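Local coordinates for protein (CD58) (Homo sapiens, PDB 1CCZ), which binds CD2 as the cell-adhesion molecule LFA-3, with two immunoglobulin-like domains in tandem and its CD2-binding site probably on the first, at residues V17-P22 against D56-S61; E72-M77 against K87-V92; L93-K98 against R157-S162; E121-Q126 against K153-V158. All blocks are in the same frame, centred on the assembly; numbering follows the deposited sequence. Where two conformers were deposited one is given.

Contact 1 of 4, residues V17-P22 against D56-S61; sequences VPSNVP and DTVSGS
Pro22 CA points a C-H at the carbonyl oxygen of the flat Val58 peptide. Pro22 CA lies 3.5 Å from Val58 O, and the proline ring is exposed to solvent. The carboxylate of Asp56 is used twice by its own segment. The Ser59 hydroxyl meets OD2 from above the carboxylate plane, 43° out of it. Val58 N gives OD1 a weak bond. Between the segments, Ser19 CB packs on Ser59 CB at 3.6 Å. Val17 lays CG1 against the backbone carbonyl Ser59 O at 3.5 Å, and it also touches Met86 of strand 86-93.

One hydrogen bond joins the two loops: Val17 N to Ser61 OG, 3.0 Å and nearly straight at 166°. Ser59 OG sits between its backbone N and carbonyl carbon (chi1 59°), where it also accepts from Ser61 N in an ST turn. These are the BC and DE loops at one end of the V-like first domain. Gly60 O receives the indole N-H of Trp28. Ser59 OG and the Asp56 carboxylate brace the turn together with the backbone bonds Asp56 N to Ser61 O and Gly60 N to Asp56 O, and Ser61 OG ties it to segment 17-22 by taking Val17 N.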
loop_
_atom_site.group_PDB
_atom_site.type_symbol
_atom_site.label_atom_id
_atom_site.label_comp_id
_atom_site.label_asym_id
_atom_site.label_seq_id
_atom_site.Cartn_x
_atom_site.Cartn_y
_atom_site.Cartn_z
ATOM N N VAL A 17 14.594 10.998 -4.960
ATOM C CA VAL A 17 16.011 10.755 -5.111
ATOM C C VAL A 17 16.774 11.938 -4.550
ATOM O O VAL A 17 16.478 13.084 -4.887
ATOM C CB VAL A 17 16.384 10.593 -6.592
ATOM C CG1 VAL A 17 17.886 10.586 -6.756
ATOM C CG2 VAL A 17 15.802 9.311 -7.130
ATOM N N PRO A 18 17.748 11.672 -3.657
ATOM C CA PRO A 18 18.608 12.677 -3.004
ATOM C C PRO A 18 18.993 13.844 -3.937
ATOM O O PRO A 18 19.740 13.667 -4.907
ATOM C CB PRO A 18 19.839 11.872 -2.577
ATOM C CG PRO A 18 19.481 10.397 -2.806
ATOM C CD PRO A 18 18.042 10.310 -3.182
ATOM N N SER A 19 18.502 15.038 -3.634
ATOM C CA SER A 19 18.781 16.187 -4.481
ATOM C C SER A 19 19.940 17.073 -4.030
ATOM O O SER A 19 19.814 17.834 -3.068
ATOM C CB SER A 19 17.514 17.043 -4.629
ATOM O OG SER A 19 17.801 18.296 -5.232
ATOM N N ASN A 20 21.072 16.958 -4.729
ATOM C CA ASN A 20 22.261 17.781 -4.460
ATOM C C ASN A 20 22.722 18.381 -5.803
ATOM O O ASN A 20 22.142 19.374 -6.271
ATOM C CB ASN A 20 23.396 16.957 -3.800
ATOM C CG ASN A 20 23.464 15.522 -4.302
ATOM O OD1 ASN A 20 22.657 14.670 -3.918
ATOM N ND2 ASN A 20 24.441 15.245 -5.159
ATOM N N VAL A 21 23.739 17.776 -6.422
ATOM C CA VAL A 21 24.247 18.234 -7.724
ATOM C C VAL A 21 23.237 17.880 -8.823
ATOM O O VAL A 21 22.961 16.697 -9.052
ATOM C CB VAL A 21 25.600 17.554 -8.086
ATOM C CG1 VAL A 21 25.484 16.036 -7.959
ATOM C CG2 VAL A 21 26.007 17.928 -9.503
ATOM N N PRO A 22 22.671 18.893 -9.513
ATOM C CA PRO A 22 21.700 18.571 -10.571
ATOM C C PRO A 22 22.208 17.495 -11.544
ATOM O O PRO A 22 23.408 17.390 -11.840
ATOM C CB PRO A 22 21.449 19.912 -11.273
ATOM C CG PRO A 22 21.805 20.946 -10.264
ATOM C CD PRO A 22 22.876 20.347 -9.371
ATOM N N ASP A 56 11.420 14.852 -12.376
ATOM C CA ASP A 56 12.064 16.065 -11.876
ATOM C C ASP A 56 13.452 16.189 -12.515
ATOM O O ASP A 56 14.335 15.368 -12.289
ATOM C CB ASP A 56 12.177 16.008 -10.343
ATOM C CG ASP A 56 12.644 17.329 -9.734
ATOM O OD1 ASP A 56 12.716 18.361 -10.438
ATOM O OD2 ASP A 56 12.938 17.330 -8.531
ATOM N N THR A 57 13.646 17.221 -13.312
ATOM C CA THR A 57 14.914 17.408 -14.003
ATOM C C THR A 57 16.059 17.810 -13.097
ATOM O O THR A 57 17.223 17.780 -13.508
ATOM C CB THR A 57 14.789 18.478 -15.056
ATOM O OG1 THR A 57 14.518 19.721 -14.399
ATOM C CG2 THR A 57 13.644 18.151 -16.019
ATOM N N VAL A 58 15.738 18.191 -11.869
ATOM C CA VAL A 58 16.766 18.610 -10.928
ATOM C C VAL A 58 17.330 17.463 -10.100
ATOM O O VAL A 58 18.549 17.255 -10.052
ATOM C CB VAL A 58 16.211 19.663 -9.972
ATOM C CG1 VAL A 58 17.251 20.032 -8.944
ATOM C CG2 VAL A 58 15.782 20.875 -10.754
ATOM N N SER A 59 16.426 16.722 -9.457
ATOM C CA SER A 59 16.786 15.599 -8.585
ATOM C C SER A 59 16.713 14.267 -9.284
ATOM O O SER A 59 17.344 13.307 -8.857
ATOM C CB SER A 59 15.837 15.547 -7.404
ATOM O OG SER A 59 14.508 15.405 -7.879
ATOM N N GLY A 60 15.923 14.213 -10.350
ATOM C CA GLY A 60 15.755 12.974 -11.077
ATOM C C GLY A 60 14.614 12.157 -10.496
ATOM O O GLY A 60 14.376 11.045 -10.934
ATOM N N SER A 61 13.909 12.709 -9.514
ATOM C CA SER A 61 12.774 12.026 -8.875
ATOM C C SER A 61 11.676 11.713 -9.878
ATOM O O SER A 61 11.305 12.563 -10.687
ATOM C CB SER A 61 12.173 12.897 -7.759
ATOM O OG SER A 61 12.975 12.884 -6.595
#

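Contact 2 of 4, residues E72-M77 against K87-V92; sequences EDEYEM and KFFLYV
Tyr75 and Phe88 form a hydrogen-bonded pair in the antiparallel F-G hairpin of the V-like first domain. Their two bonds are short: Tyr75 N to Phe88 O 2.7 Å, and Phe88 N to Tyr75 O 2.8 Å. Asp73 and Leu90 repeat the pattern, with Leu90 N bonded to Asp73 O. The return bond, Asp73 N to Leu90 O, is more bent.

Apolar packing lies on the face of Tyr75, Phe88 and Leu90, turned to the domain core. Tyr75 CE1 touches Leu90 CD2 at 4.0 Å. The Tyr75 ring keeps Phe88 O near its edge, and its hydroxyl bonds Asp71 O. Phe15 from the facing layer meets the rings of both Tyr75 and Phe88.

On the other face, Glu74 and Phe89 lie side by side, pointing the same way. Glu74 CG is 3.2 Å from Phe89 CD2 in one of two ring conformers, so this closeness is doubtful.

Among the charged groups, Asp73 OD1 accepts from Glu74 N, while OD2 forms a salt bridge with Lys30. Glu72 has CG anti to its backbone N (chi1 176°), and its extended chain carries the carboxylate over to the backbone at Tyr91 and Val92. Its OE2 comes to the Tyr91 ring edge, 3.5 Å from CD1, with carboxylate and ring planes 73° apart. Glu72 OE1 accepts from Val92 N at 3.0 Å on its anti side, 30° out of the carboxylate plane, and a water donates to both this oxygen and Val92 O.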
loop_
_atom_site.group_PDB
_atom_site.type_symbol
_atom_site.label_atom_id
_atom_site.label_comp_id
_atom_site.label_asym_id
_atom_site.label_seq_id
_atom_site.Cartn_x
_atom_site.Cartn_y
_atom_site.Cartn_z
ATOM N N GLU A 72 3.375 -2.688 -9.888
ATOM C CA GLU A 72 4.099 -3.220 -8.739
ATOM C C GLU A 72 5.368 -3.867 -9.265
ATOM O O GLU A 72 5.315 -4.808 -10.063
ATOM C CB GLU A 72 3.272 -4.271 -8.014
ATOM C CG GLU A 72 4.032 -4.913 -6.884
ATOM C CD GLU A 72 3.112 -5.517 -5.850
ATOM O OE1 GLU A 72 2.070 -4.900 -5.548
ATOM O OE2 GLU A 72 3.436 -6.609 -5.342
ATOM N N ASP A 73 6.510 -3.391 -8.801
ATOM C CA ASP A 73 7.752 -3.921 -9.326
ATOM C C ASP A 73 8.921 -3.191 -8.710
ATOM O O ASP A 73 8.753 -2.297 -7.876
ATOM C CB ASP A 73 7.777 -3.678 -10.836
ATOM C CG ASP A 73 8.322 -4.837 -11.603
ATOM O OD1 ASP A 73 9.168 -5.573 -11.048
ATOM O OD2 ASP A 73 7.902 -5.012 -12.766
ATOM N N GLU A 74 10.115 -3.589 -9.126
ATOM C CA GLU A 74 11.307 -2.915 -8.679
ATOM C C GLU A 74 11.660 -1.916 -9.775
ATOM O O GLU A 74 11.577 -2.237 -10.962
ATOM C CB GLU A 74 12.453 -3.882 -8.512
ATOM C CG GLU A 74 13.524 -3.295 -7.636
ATOM C CD GLU A 74 14.904 -3.668 -8.080
ATOM O OE1 GLU A 74 15.042 -4.402 -9.082
ATOM O OE2 GLU A 74 15.858 -3.220 -7.414
ATOM N N TYR A 75 12.031 -0.706 -9.370
ATOM C CA TYR A 75 12.403 0.355 -10.294
ATOM C C TYR A 75 13.798 0.794 -9.902
ATOM O O TYR A 75 14.144 0.834 -8.711
ATOM C CB TYR A 75 11.452 1.547 -10.187
ATOM C CG TYR A 75 10.055 1.284 -10.696
ATOM C CD1 TYR A 75 9.174 0.444 -9.990
ATOM C CD2 TYR A 75 9.600 1.878 -11.877
ATOM C CE1 TYR A 75 7.870 0.208 -10.448
ATOM C CE2 TYR A 75 8.300 1.649 -12.343
ATOM C CZ TYR A 75 7.444 0.813 -11.618
ATOM O OH TYR A 75 6.161 0.609 -12.059
ATOM N N GLU A 76 14.598 1.122 -10.912
ATOM C CA GLU A 76 15.969 1.553 -10.682
ATOM C C GLU A 76 16.265 2.851 -11.446
ATOM O O GLU A 76 15.850 3.026 -12.592
ATOM C CB GLU A 76 16.933 0.439 -11.122
ATOM C CG GLU A 76 16.470 -0.970 -10.755
ATOM C CD GLU A 76 15.570 -1.612 -11.819
ATOM O OE1 GLU A 76 15.707 -1.257 -13.009
ATOM O OE2 GLU A 76 14.723 -2.477 -11.472
ATOM N N MET A 77 16.968 3.759 -10.787
ATOM C CA MET A 77 17.341 5.029 -11.382
ATOM C C MET A 77 18.826 5.048 -11.659
ATOM O O MET A 77 19.611 4.631 -10.814
ATOM C CB MET A 77 17.035 6.171 -10.419
ATOM C CG MET A 77 17.185 7.551 -11.033
ATOM S SD MET A 77 18.331 8.612 -10.122
ATOM C CE MET A 77 19.875 7.940 -10.733
ATOM N N LYS A 87 17.448 1.920 -6.020
ATOM C CA LYS A 87 16.418 0.907 -6.209
ATOM C C LYS A 87 15.211 1.223 -5.356
ATOM O O LYS A 87 15.346 1.644 -4.210
ATOM C CB LYS A 87 16.955 -0.472 -5.835
ATOM C CG LYS A 87 17.673 -1.187 -6.968
ATOM C CD LYS A 87 19.008 -1.777 -6.505
ATOM C CE LYS A 87 18.836 -3.168 -5.872
ATOM N NZ LYS A 87 18.655 -3.158 -4.365
ATOM N N PHE A 88 14.029 1.035 -5.936
ATOM C CA PHE A 88 12.776 1.288 -5.237
ATOM C C PHE A 88 11.845 0.140 -5.548
ATOM O O PHE A 88 11.649 -0.170 -6.726
ATOM C CB PHE A 88 12.109 2.570 -5.744
ATOM C CG PHE A 88 12.851 3.822 -5.405
ATOM C CD1 PHE A 88 13.953 4.223 -6.160
ATOM C CD2 PHE A 88 12.445 4.617 -4.340
ATOM C CE1 PHE A 88 14.638 5.401 -5.855
ATOM C CE2 PHE A 88 13.121 5.802 -4.024
ATOM C CZ PHE A 88 14.220 6.195 -4.784
ATOM N N PHE A 89 11.303 -0.533 -4.528
ATOM C CA PHE A 89 10.330 -1.579 -4.833
ATOM C C PHE A 89 8.970 -1.009 -4.457
ATOM O O PHE A 89 8.706 -0.627 -3.312
ATOM C CB PHE A 89 10.618 -2.945 -4.155
ATOM C CG PHE A 89 12.110 -3.206 -3.975
ATOM C CD1 PHE A 89 12.881 -2.334 -3.223
ATOM C CD2 PHE A 89 12.763 -4.223 -4.666
ATOM C CE1 PHE A 89 14.254 -2.461 -3.179
ATOM C CE2 PHE A 89 14.133 -4.353 -4.623
ATOM C CZ PHE A 89 14.881 -3.469 -3.884
ATOM N N LEU A 90 8.144 -0.887 -5.484
ATOM C CA LEU A 90 6.820 -0.328 -5.358
ATOM C C LEU A 90 5.768 -1.421 -5.273
ATOM O O LEU A 90 5.746 -2.344 -6.092
ATOM C CB LEU A 90 6.532 0.569 -6.572
ATOM C CG LEU A 90 5.078 1.017 -6.782
ATOM C CD1 LEU A 90 4.719 2.043 -5.716
ATOM C CD2 LEU A 90 4.887 1.596 -8.188
ATOM N N TYR A 91 4.909 -1.318 -4.262
ATOM C CA TYR A 91 3.800 -2.251 -4.109
ATOM C C TYR A 91 2.559 -1.400 -4.349
ATOM O O TYR A 91 2.487 -0.257 -3.883
ATOM C CB TYR A 91 3.786 -2.843 -2.704
ATOM C CG TYR A 91 5.052 -3.581 -2.385
ATOM C CD1 TYR A 91 5.239 -4.891 -2.825
ATOM C CD2 TYR A 91 6.105 -2.948 -1.711
ATOM C CE1 TYR A 91 6.452 -5.564 -2.617
ATOM C CE2 TYR A 91 7.330 -3.608 -1.493
ATOM C CZ TYR A 91 7.499 -4.920 -1.955
ATOM O OH TYR A 91 8.713 -5.581 -1.800
ATOM N N VAL A 92 1.606 -1.934 -5.107
ATOM C CA VAL A 92 0.365 -1.218 -5.407
ATOM C C VAL A 92 -0.783 -1.936 -4.695
ATOM O O VAL A 92 -1.122 -3.084 -5.011
ATOM C CB VAL A 92 0.093 -1.182 -6.913
ATOM C CG1 VAL A 92 -1.236 -0.506 -7.178
ATOM C CG2 VAL A 92 1.242 -0.448 -7.628
HETATM O O HOH W 1 -0.049 -5.664 -4.059
#

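Contact 3 of 4, residues L93-K98 against R157-S162; sequences LEMVSK and RVSQES
Val158 turns its methyls toward Leu93, and the two side chains cross at a slant, with Val158 CG2 3.7 Å from Leu93 CB. The same methyl is 4.1 Å from Met95 CG, while the sulfur end turns off from the contact. Leu93 CD2 also touches Arg157 CB, again at a slant. Tyr6 and Val8 of strand 2-8 lie beside this group.

Ser159 points at the facing backbone. Its OG lies between its own N and carbonyl carbon (chi1 66°) and receives Val96 N at 2.9 Å, nearly straight at 169°. The same OG bonds Asn156 OD1, so two bonds hold it. In the fold, segment 93-98 runs from the end of strand 86-93 into the linker between the first immunoglobulin-like domain and the second. It runs almost parallel to the start of strand G of the second domain.

Further along, Val96 CG2 meets Glu161 CG at 3.7 Å. A bend in Glu161 (chi2 -77°) brings its OE2 to a water that also donates to Val96 O. Glu161 CB lies 3.6 Å from Ser97 O. Lys98 stretches alongside the strand, and its NZ donates to Ser162 O at 2.8 Å, tilted a little from the carbonyl plane.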
loop_
_atom_site.group_PDB
_atom_site.type_symbol
_atom_site.label_atom_id
_atom_site.label_comp_id
_atom_site.label_asym_id
_atom_site.label_seq_id
_atom_site.Cartn_x
_atom_site.Cartn_y
_atom_site.Cartn_z
ATOM N N LEU A 93 -1.377 -1.247 -3.730
ATOM C CA LEU A 93 -2.428 -1.840 -2.936
ATOM C C LEU A 93 -3.787 -1.231 -3.139
ATOM O O LEU A 93 -3.943 -0.040 -3.405
ATOM C CB LEU A 93 -2.069 -1.738 -1.447
ATOM C CG LEU A 93 -0.880 -2.558 -0.945
ATOM C CD1 LEU A 93 0.378 -1.777 -1.149
ATOM C CD2 LEU A 93 -1.042 -2.853 0.513
ATOM N N GLU A 94 -4.785 -2.076 -3.006
ATOM C CA GLU A 94 -6.148 -1.624 -3.086
ATOM C C GLU A 94 -6.521 -1.307 -1.603
ATOM O O GLU A 94 -6.080 -1.993 -0.672
ATOM C CB GLU A 94 -6.952 -2.749 -3.722
ATOM C CG GLU A 94 -8.312 -3.006 -3.187
ATOM C CD GLU A 94 -8.874 -4.279 -3.793
ATOM O OE1 GLU A 94 -8.406 -4.623 -4.909
ATOM O OE2 GLU A 94 -9.750 -4.930 -3.169
ATOM N N MET A 95 -7.254 -0.228 -1.379
ATOM C CA MET A 95 -7.641 0.151 -0.026
ATOM C C MET A 95 -8.672 -0.811 0.546
ATOM O O MET A 95 -9.447 -1.415 -0.205
ATOM C CB MET A 95 -8.213 1.559 -0.035
ATOM C CG MET A 95 -7.138 2.626 -0.078
ATOM S SD MET A 95 -7.858 4.255 -0.218
ATOM C CE MET A 95 -9.122 3.926 -1.515
ATOM N N VAL A 96 -8.683 -0.965 1.876
ATOM C CA VAL A 96 -9.636 -1.865 2.542
ATOM C C VAL A 96 -11.016 -1.224 2.559
ATOM O O VAL A 96 -11.136 0.011 2.488
ATOM C CB VAL A 96 -9.233 -2.156 4.032
ATOM C CG1 VAL A 96 -7.888 -2.823 4.103
ATOM C CG2 VAL A 96 -9.212 -0.866 4.846
ATOM N N SER A 97 -12.065 -2.050 2.609
ATOM C CA SER A 97 -13.408 -1.505 2.728
ATOM C C SER A 97 -13.702 -1.534 4.244
ATOM O O SER A 97 -12.820 -1.875 5.050
ATOM C CB SER A 97 -14.430 -2.338 1.952
ATOM O OG SER A 97 -14.292 -3.717 2.193
ATOM N N LYS A 98 -14.913 -1.174 4.639
ATOM C CA LYS A 98 -15.245 -1.178 6.050
ATOM C C LYS A 98 -15.563 -2.608 6.500
ATOM O O LYS A 98 -16.342 -3.310 5.847
ATOM C CB LYS A 98 -16.433 -0.250 6.301
ATOM C CG LYS A 98 -16.838 -0.134 7.763
ATOM C CD LYS A 98 -18.331 0.152 7.886
ATOM C CE LYS A 98 -18.666 0.811 9.222
ATOM N NZ LYS A 98 -17.508 1.549 9.841
ATOM N N ARG A 157 -0.993 -1.499 4.312
ATOM C CA ARG A 157 -0.039 -0.409 4.178
ATOM C C ARG A 157 -0.601 0.926 3.735
ATOM O O ARG A 157 -0.040 1.956 4.061
ATOM C CB ARG A 157 1.069 -0.813 3.209
ATOM C CG ARG A 157 1.874 -2.003 3.674
ATOM C CD ARG A 157 2.893 -1.542 4.679
ATOM N NE ARG A 157 3.876 -2.579 4.957
ATOM C CZ ARG A 157 5.068 -2.331 5.485
ATOM N NH1 ARG A 157 5.403 -1.076 5.780
ATOM N NH2 ARG A 157 5.914 -3.331 5.727
ATOM N N VAL A 158 -1.706 0.928 3.005
ATOM C CA VAL A 158 -2.228 2.192 2.513
ATOM C C VAL A 158 -3.554 2.659 3.067
ATOM O O VAL A 158 -4.041 3.712 2.652
ATOM C CB VAL A 158 -2.369 2.156 0.982
ATOM C CG1 VAL A 158 -1.014 1.846 0.353
ATOM C CG2 VAL A 158 -3.387 1.102 0.573
ATOM N N SER A 159 -4.147 1.908 3.995
ATOM C CA SER A 159 -5.459 2.311 4.509
ATOM C C SER A 159 -5.901 1.544 5.735
ATOM O O SER A 159 -5.266 0.576 6.160
ATOM C CB SER A 159 -6.519 2.086 3.428
ATOM O OG SER A 159 -6.648 0.690 3.176
ATOM N N GLN A 160 -7.014 1.994 6.297
ATOM C CA GLN A 160 -7.610 1.305 7.429
ATOM C C GLN A 160 -9.010 1.816 7.712
ATOM O O GLN A 160 -9.307 2.999 7.541
ATOM C CB GLN A 160 -6.718 1.412 8.655
ATOM C CG GLN A 160 -6.761 2.711 9.366
ATOM C CD GLN A 160 -6.200 2.555 10.757
ATOM O OE1 GLN A 160 -6.911 2.170 11.690
ATOM N NE2 GLN A 160 -4.911 2.827 10.905
ATOM N N GLU A 161 -9.873 0.889 8.103
ATOM C CA GLU A 161 -11.264 1.184 8.423
ATOM C C GLU A 161 -11.672 0.245 9.533
ATOM O O GLU A 161 -11.195 -0.883 9.607
ATOM C CB GLU A 161 -12.177 0.902 7.234
ATOM C CG GLU A 161 -11.771 1.597 5.972
ATOM C CD GLU A 161 -12.147 3.041 6.001
ATOM O OE1 GLU A 161 -13.081 3.383 6.760
ATOM O OE2 GLU A 161 -11.507 3.833 5.272
ATOM N N SER A 162 -12.565 0.695 10.397
ATOM C CA SER A 162 -13.001 -0.183 11.457
ATOM C C SER A 162 -14.504 -0.126 11.635
ATOM O O SER A 162 -15.195 0.730 11.084
ATOM C CB SER A 162 -12.280 0.173 12.751
ATOM O OG SER A 162 -12.516 1.518 13.068
HETATM O O HOH W 2 -10.082 2.545 3.049
#

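Contact 4 of 4, residues E121-Q126 against K153-V158; sequences ELKLYQ and KAVNRV
Leu122 and Ala154 make the tight side of this strand pair. They form a non-hydrogen-bonded pair, both side chains on the buried face, with Leu122 CD2 3.7 Å from Ala154 CB. Val114 covers both from within the domain. Each flanking pair carries two backbone bonds. Glu121 and Val155 exchange theirs, with Val155 N to Glu121 O at 2.9 Å. Lys123 and Lys153 do the same, both bonds 2.8 Å from N to O.

These are strands C and F of the second, C2-set domain. Cys152, just before Lys153, is tied by a disulfide to Cys112.

The other face, that of Glu121, Lys123, Lys153 and Val155, is partly open to solvent and looser. Lys123 crosses Val155 at a slant, CD 3.8 Å from CG1. It bends at its last two torsions, and its NZ forms a salt bridge with Glu121 OE2 at 2.7 Å, nearly along the C-O axis. Tyr125 and Lys153 meet only loosely: Tyr125 CE1 is 4.1 Å from Lys153 CE. The Tyr125 ring has a cation-pi partner in Lys151. Past the paired residues, Asn156 is buried again: its OD1 accepts from Val158 N in an Asx turn, and its ND2 bonds Glu94 O.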
loop_
_atom_site.group_PDB
_atom_site.type_symbol
_atom_site.label_atom_id
_atom_site.label_comp_id
_atom_site.label_asym_id
_atom_site.label_seq_id
_atom_site.Cartn_x
_atom_site.Cartn_y
_atom_site.Cartn_z
ATOM N N GLU A 121 -4.930 -7.150 7.086
ATOM C CA GLU A 121 -4.819 -7.754 8.391
ATOM C C GLU A 121 -6.072 -7.262 9.135
ATOM O O GLU A 121 -6.416 -6.082 9.061
ATOM C CB GLU A 121 -3.574 -7.236 9.095
ATOM C CG GLU A 121 -3.263 -7.929 10.383
ATOM C CD GLU A 121 -1.865 -7.597 10.886
ATOM O OE1 GLU A 121 -0.869 -8.102 10.291
ATOM O OE2 GLU A 121 -1.772 -6.827 11.873
ATOM N N LEU A 122 -6.762 -8.161 9.822
ATOM C CA LEU A 122 -7.928 -7.791 10.616
ATOM C C LEU A 122 -7.437 -7.798 12.068
ATOM O O LEU A 122 -6.702 -8.713 12.479
ATOM C CB LEU A 122 -9.047 -8.819 10.441
ATOM C CG LEU A 122 -9.780 -8.775 9.094
ATOM C CD1 LEU A 122 -10.839 -9.872 9.065
ATOM C CD2 LEU A 122 -10.413 -7.390 8.879
ATOM N N LYS A 123 -7.815 -6.781 12.835
ATOM C CA LYS A 123 -7.414 -6.689 14.233
ATOM C C LYS A 123 -8.674 -6.559 15.080
ATOM O O LYS A 123 -9.546 -5.747 14.769
ATOM C CB LYS A 123 -6.527 -5.474 14.421
ATOM C CG LYS A 123 -5.292 -5.532 13.569
ATOM C CD LYS A 123 -4.532 -4.249 13.701
ATOM C CE LYS A 123 -3.161 -4.498 14.284
ATOM N NZ LYS A 123 -2.076 -4.470 13.237
ATOM N N LEU A 124 -8.785 -7.365 16.135
ATOM C CA LEU A 124 -9.971 -7.327 16.985
ATOM C C LEU A 124 -9.686 -6.785 18.380
ATOM O O LEU A 124 -8.670 -7.124 19.000
ATOM C CB LEU A 124 -10.575 -8.721 17.091
ATOM C CG LEU A 124 -11.920 -8.848 17.802
ATOM C CD1 LEU A 124 -13.014 -8.176 17.006
ATOM C CD2 LEU A 124 -12.230 -10.322 17.995
ATOM N N TYR A 125 -10.592 -5.934 18.860
ATOM C CA TYR A 125 -10.493 -5.326 20.190
ATOM C C TYR A 125 -11.814 -5.439 20.948
ATOM O O TYR A 125 -12.881 -5.460 20.347
ATOM C CB TYR A 125 -10.140 -3.845 20.078
ATOM C CG TYR A 125 -8.945 -3.561 19.212
ATOM C CD1 TYR A 125 -9.059 -3.533 17.820
ATOM C CD2 TYR A 125 -7.699 -3.284 19.780
ATOM C CE1 TYR A 125 -7.957 -3.224 17.008
ATOM C CE2 TYR A 125 -6.590 -2.979 18.986
ATOM C CZ TYR A 125 -6.730 -2.947 17.602
ATOM O OH TYR A 125 -5.655 -2.614 16.819
ATOM N N GLN A 126 -11.740 -5.555 22.266
ATOM C CA GLN A 126 -12.950 -5.585 23.090
ATOM C C GLN A 126 -12.552 -4.685 24.233
ATOM O O GLN A 126 -11.637 -5.004 24.993
ATOM C CB GLN A 126 -13.298 -6.966 23.617
ATOM C CG GLN A 126 -14.448 -6.886 24.608
ATOM C CD GLN A 126 -15.054 -8.225 24.890
ATOM O OE1 GLN A 126 -14.340 -9.210 25.058
ATOM N NE2 GLN A 126 -16.379 -8.285 24.946
ATOM N N LYS A 153 -10.762 -3.865 13.145
ATOM C CA LYS A 153 -10.095 -2.948 12.254
ATOM C C LYS A 153 -9.475 -3.708 11.085
ATOM O O LYS A 153 -8.856 -4.752 11.268
ATOM C CB LYS A 153 -9.022 -2.209 13.027
ATOM C CG LYS A 153 -8.248 -1.238 12.207
ATOM C CD LYS A 153 -7.042 -0.744 12.979
ATOM C CE LYS A 153 -7.462 -0.129 14.307
ATOM N NZ LYS A 153 -6.370 0.738 14.857
ATOM N N ALA A 154 -9.690 -3.215 9.873
ATOM C CA ALA A 154 -9.069 -3.825 8.695
ATOM C C ALA A 154 -7.969 -2.835 8.321
ATOM O O ALA A 154 -8.217 -1.634 8.167
ATOM C CB ALA A 154 -10.060 -3.956 7.558
ATOM N N VAL A 155 -6.741 -3.323 8.200
ATOM C CA VAL A 155 -5.647 -2.429 7.869
ATOM C C VAL A 155 -4.609 -3.036 6.905
ATOM O O VAL A 155 -4.374 -4.246 6.873
ATOM C CB VAL A 155 -4.949 -1.946 9.192
ATOM C CG1 VAL A 155 -4.692 -3.117 10.086
ATOM C CG2 VAL A 155 -3.649 -1.219 8.892
ATOM N N ASN A 156 -4.052 -2.183 6.064
ATOM C CA ASN A 156 -2.981 -2.585 5.158
ATOM C C ASN A 156 -2.083 -1.364 5.050
ATOM O O ASN A 156 -2.360 -0.315 5.656
ATOM C CB ASN A 156 -3.491 -3.084 3.787
ATOM C CG ASN A 156 -4.123 -1.998 2.929
ATOM O OD1 ASN A 156 -3.988 -0.805 3.189
ATOM N ND2 ASN A 156 -4.820 -2.422 1.886
ATOM N N ARG A 157 -0.993 -1.499 4.312
ATOM C CA ARG A 157 -0.039 -0.409 4.178
ATOM C C ARG A 157 -0.601 0.926 3.735
ATOM O O ARG A 157 -0.040 1.956 4.061
ATOM C CB ARG A 157 1.069 -0.813 3.209
ATOM C CG ARG A 157 1.874 -2.003 3.674
ATOM C CD ARG A 157 2.893 -1.542 4.679
ATOM N NE ARG A 157 3.876 -2.579 4.957
ATOM C CZ ARG A 157 5.068 -2.331 5.485
ATOM N NH1 ARG A 157 5.403 -1.076 5.780
ATOM N NH2 ARG A 157 5.914 -3.331 5.727
ATOM N N VAL A 158 -1.706 0.928 3.005
ATOM C CA VAL A 158 -2.228 2.192 2.513
ATOM C C VAL A 158 -3.554 2.659 3.067
ATOM O O VAL A 158 -4.041 3.712 2.652
ATOM C CB VAL A 158 -2.369 2.156 0.982
ATOM C CG1 VAL A 158 -1.014 1.846 0.353
ATOM C CG2 VAL A 158 -3.387 1.102 0.573
#

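How the contacts relate
Contacts 1 and 2 belong to the first domain, contact 4 to the second, and contact 3 joins the linker to the second. Contacts 1 and 2 touch in the first domain's core, Val17 CG1 lying 3.9 Å from Met77 SD. Segment 87-92 runs straight into 93-98, and so contact 2 continues into contact 3. Contacts 3 and 4 have centres 9 Å apart and share Arg157 and Val158. Glu161 O and Ala154 N, 2.8 Å apart, join neighbouring strands of one sheet. Contacts 1 and 4 are about 37 Å apart between centres. The CD2-binding surface, as in relatives, probably includes the face bearing Glu74, Glu76, Lys87 and Phe89.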